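Local coordinates for protein antisigma-factor antagonist STAS (Rhodobacter sphaeroides, PDB 3LKL) that is the STAS domain, probably cytoplasmic and regulatory, of a membrane protein related to SulP-family anion transporters, with a fold shared with anti-sigma-factor antagonists, at residues V6-S11 with R15-R20. Residues are numbered along the deposited sequence; the frame is centred on the assembly and turned at random.
Sequences VSSELS and RARTYR
Ser7 and Arg20 form one hydrogen-bonded pair of an antiparallel hairpin, and Glu9 and Thr18 form the next. In the first, Arg20 N reaches Ser7 O at 2.6 Å and Ser7 N returns a bond to Arg20 O; Glu9 and Thr18 repeat the exchange, and a single bond from Ser11 N to Ala16 O (2.8 Å) follows beyond the last bridge, beside the turn. Strand 6-10 is the outermost strand of the sheet within this chain; strand 16-20 bonds through its other edge to strand 45-50, around Thr47.

Side-chain polar contact is concentrated on the face carrying Ser8, Leu10, Arg17 and Tyr19. Arg17 NH1 donates to Ser8 OG at 2.6 Å, but the bond is bent (134° at the hydrogen) and the hydroxyl sits 27° out of the guanidinium plane. After two extended torsions, a bend at chi3 (-60°) brings the guanidinium back toward the neighbouring strand; its NE is held in a salt bridge by Glu41, on a loop outside the hairpin.

Van der Waals contacts flank this bond. Leu10 CB lies 3.8 Å above one guanidinium face, toward its rim, with CD2 3.7 Å from Arg17 NH2. Farther along, Ser8 CB makes a CH-pi contact over the Tyr19 ring, 4.0 Å from its centroid, while Val6 CG1 meets the ring edge at CD2 (3.8 Å). Phe37 packs edge-to-face with this tyrosine, whose OH is hydrogen-bonded to Asp38 N.

A methionine in place of Arg17 would probably leave Ser8 OG without this donor and Glu41 without its salt-bridge mate. The hairpin thus adds an edge strand to the STAS sheet by backbone bonding, while its side chains pass from aromatic packing at Tyr19 to a charged link at Arg17, tying the strands to the loop bearing Glu41.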
loop_
_atom_site.group_PDB
_atom_site.type_symbol
_atom_site.label_atom_id
_atom_site.label_comp_id
_atom_site.label_asym_id
_atom_site.label_seq_id
_atom_site.Cartn_x
_atom_site.Cartn_y
_atom_site.Cartn_z
ATOM N N VAL A 6 5.276 -9.999 0.280
ATOM C CA VAL A 6 4.237 -10.924 0.758
ATOM C C VAL A 6 4.855 -11.892 1.796
ATOM O O VAL A 6 5.951 -12.432 1.533
ATOM C CB VAL A 6 3.695 -11.826 -0.351
ATOM C CG1 VAL A 6 2.577 -12.733 0.204
ATOM C CG2 VAL A 6 3.138 -11.025 -1.509
ATOM N N SER A 7 4.185 -12.065 2.953
ATOM C CA SER A 7 4.471 -13.177 3.845
ATOM C C SER A 7 3.213 -14.014 4.124
ATOM O O SER A 7 2.093 -13.627 3.794
ATOM C CB SER A 7 5.117 -12.697 5.147
ATOM O OG SER A 7 4.246 -11.806 5.841
ATOM N N SER A 8 3.394 -15.183 4.724
ATOM C CA SER A 8 2.212 -15.955 5.085
ATOM C C SER A 8 2.393 -16.638 6.433
ATOM O O SER A 8 3.485 -16.788 6.920
ATOM C CB SER A 8 1.861 -16.977 3.994
ATOM O OG SER A 8 2.758 -18.087 4.053
ATOM N N GLU A 9 1.288 -16.987 7.029
ATOM C CA GLU A 9 1.257 -17.767 8.207
ATOM C C GLU A 9 0.283 -18.926 8.070
ATOM O O GLU A 9 -0.836 -18.752 7.689
ATOM C CB GLU A 9 0.868 -16.911 9.383
ATOM C CG GLU A 9 0.911 -17.663 10.668
ATOM C CD GLU A 9 0.354 -16.896 11.851
ATOM O OE1 GLU A 9 0.605 -15.691 11.934
ATOM O OE2 GLU A 9 -0.335 -17.488 12.694
ATOM N N LEU A 10 0.761 -20.110 8.420
ATOM C CA LEU A 10 -0.020 -21.338 8.492
ATOM C C LEU A 10 -0.648 -21.616 9.826
ATOM O O LEU A 10 -0.084 -21.422 10.829
ATOM C CB LEU A 10 0.820 -22.530 8.079
ATOM C CG LEU A 10 0.200 -23.870 7.704
ATOM C CD1 LEU A 10 -0.779 -23.765 6.610
ATOM C CD2 LEU A 10 1.262 -24.740 7.263
ATOM N N SER A 11 -1.864 -22.074 9.770
ATOM C CA SER A 11 -2.612 -22.757 10.790
ATOM C C SER A 11 -1.852 -23.891 11.516
ATOM O O SER A 11 -0.963 -24.530 10.987
ATOM C CB SER A 11 -3.784 -23.401 10.084
ATOM O OG SER A 11 -4.767 -23.776 10.963
ATOM N N ARG A 15 -4.544 -26.332 7.844
ATOM C CA ARG A 15 -5.719 -26.138 7.018
ATOM C C ARG A 15 -6.051 -24.743 6.486
ATOM O O ARG A 15 -6.839 -24.621 5.507
ATOM C CB ARG A 15 -6.948 -26.715 7.716
ATOM C CG ARG A 15 -6.766 -28.246 7.973
ATOM C CD ARG A 15 -8.000 -28.972 8.496
ATOM N NE ARG A 15 -8.848 -28.043 9.228
ATOM C CZ ARG A 15 -9.179 -28.144 10.510
ATOM N NH1 ARG A 15 -8.786 -29.202 11.267
ATOM N NH2 ARG A 15 -9.933 -27.173 11.034
ATOM N N ALA A 16 -5.447 -23.723 7.091
ATOM C CA ALA A 16 -5.702 -22.330 6.793
ATOM C C ALA A 16 -4.361 -21.621 6.640
ATOM O O ALA A 16 -3.432 -21.879 7.456
ATOM C CB ALA A 16 -6.487 -21.686 7.924
ATOM N N ARG A 17 -4.208 -20.835 5.558
ATOM C CA ARG A 17 -3.057 -19.974 5.362
ATOM C C ARG A 17 -3.513 -18.498 5.179
ATOM O O ARG A 17 -4.490 -18.225 4.450
ATOM C CB ARG A 17 -2.179 -20.434 4.171
ATOM C CG ARG A 17 -0.971 -19.571 4.124
ATOM C CD ARG A 17 0.120 -20.007 3.236
ATOM N NE ARG A 17 0.700 -21.310 3.507
ATOM C CZ ARG A 17 1.803 -21.525 4.225
ATOM N NH1 ARG A 17 2.461 -20.556 4.857
ATOM N NH2 ARG A 17 2.255 -22.743 4.308
ATOM N N THR A 18 -2.838 -17.560 5.847
ATOM C CA THR A 18 -3.037 -16.067 5.626
ATOM C C THR A 18 -1.815 -15.506 4.940
ATOM O O THR A 18 -0.706 -15.654 5.387
ATOM C CB THR A 18 -3.441 -15.355 6.941
ATOM O OG1 THR A 18 -4.590 -16.016 7.436
ATOM C CG2 THR A 18 -3.817 -13.842 6.779
ATOM N N TYR A 19 -1.996 -15.037 3.713
ATOM C CA TYR A 19 -0.981 -14.252 3.030
ATOM C C TYR A 19 -1.125 -12.770 3.391
ATOM O O TYR A 19 -2.200 -12.228 3.256
ATOM C CB TYR A 19 -1.111 -14.404 1.524
ATOM C CG TYR A 19 -0.685 -15.754 1.031
ATOM C CD1 TYR A 19 -1.589 -16.789 0.921
ATOM C CD2 TYR A 19 0.637 -15.968 0.627
ATOM C CE1 TYR A 19 -1.154 -18.048 0.471
ATOM C CE2 TYR A 19 1.088 -17.222 0.253
ATOM C CZ TYR A 19 0.179 -18.245 0.130
ATOM O OH TYR A 19 0.632 -19.473 -0.307
ATOM N N ARG A 20 -0.023 -12.113 3.784
ATOM C CA ARG A 20 -0.028 -10.678 4.138
ATOM C C ARG A 20 0.713 -9.941 3.047
ATOM O O ARG A 20 1.901 -10.180 2.833
ATOM C CB ARG A 20 0.709 -10.481 5.457
ATOM C CG ARG A 20 0.671 -9.090 6.041
ATOM C CD ARG A 20 1.372 -9.052 7.375
ATOM N NE ARG A 20 0.510 -9.564 8.445
ATOM C CZ ARG A 20 0.895 -9.714 9.717
ATOM N NH1 ARG A 20 0.042 -10.182 10.634
ATOM N NH2 ARG A 20 2.141 -9.403 10.087
#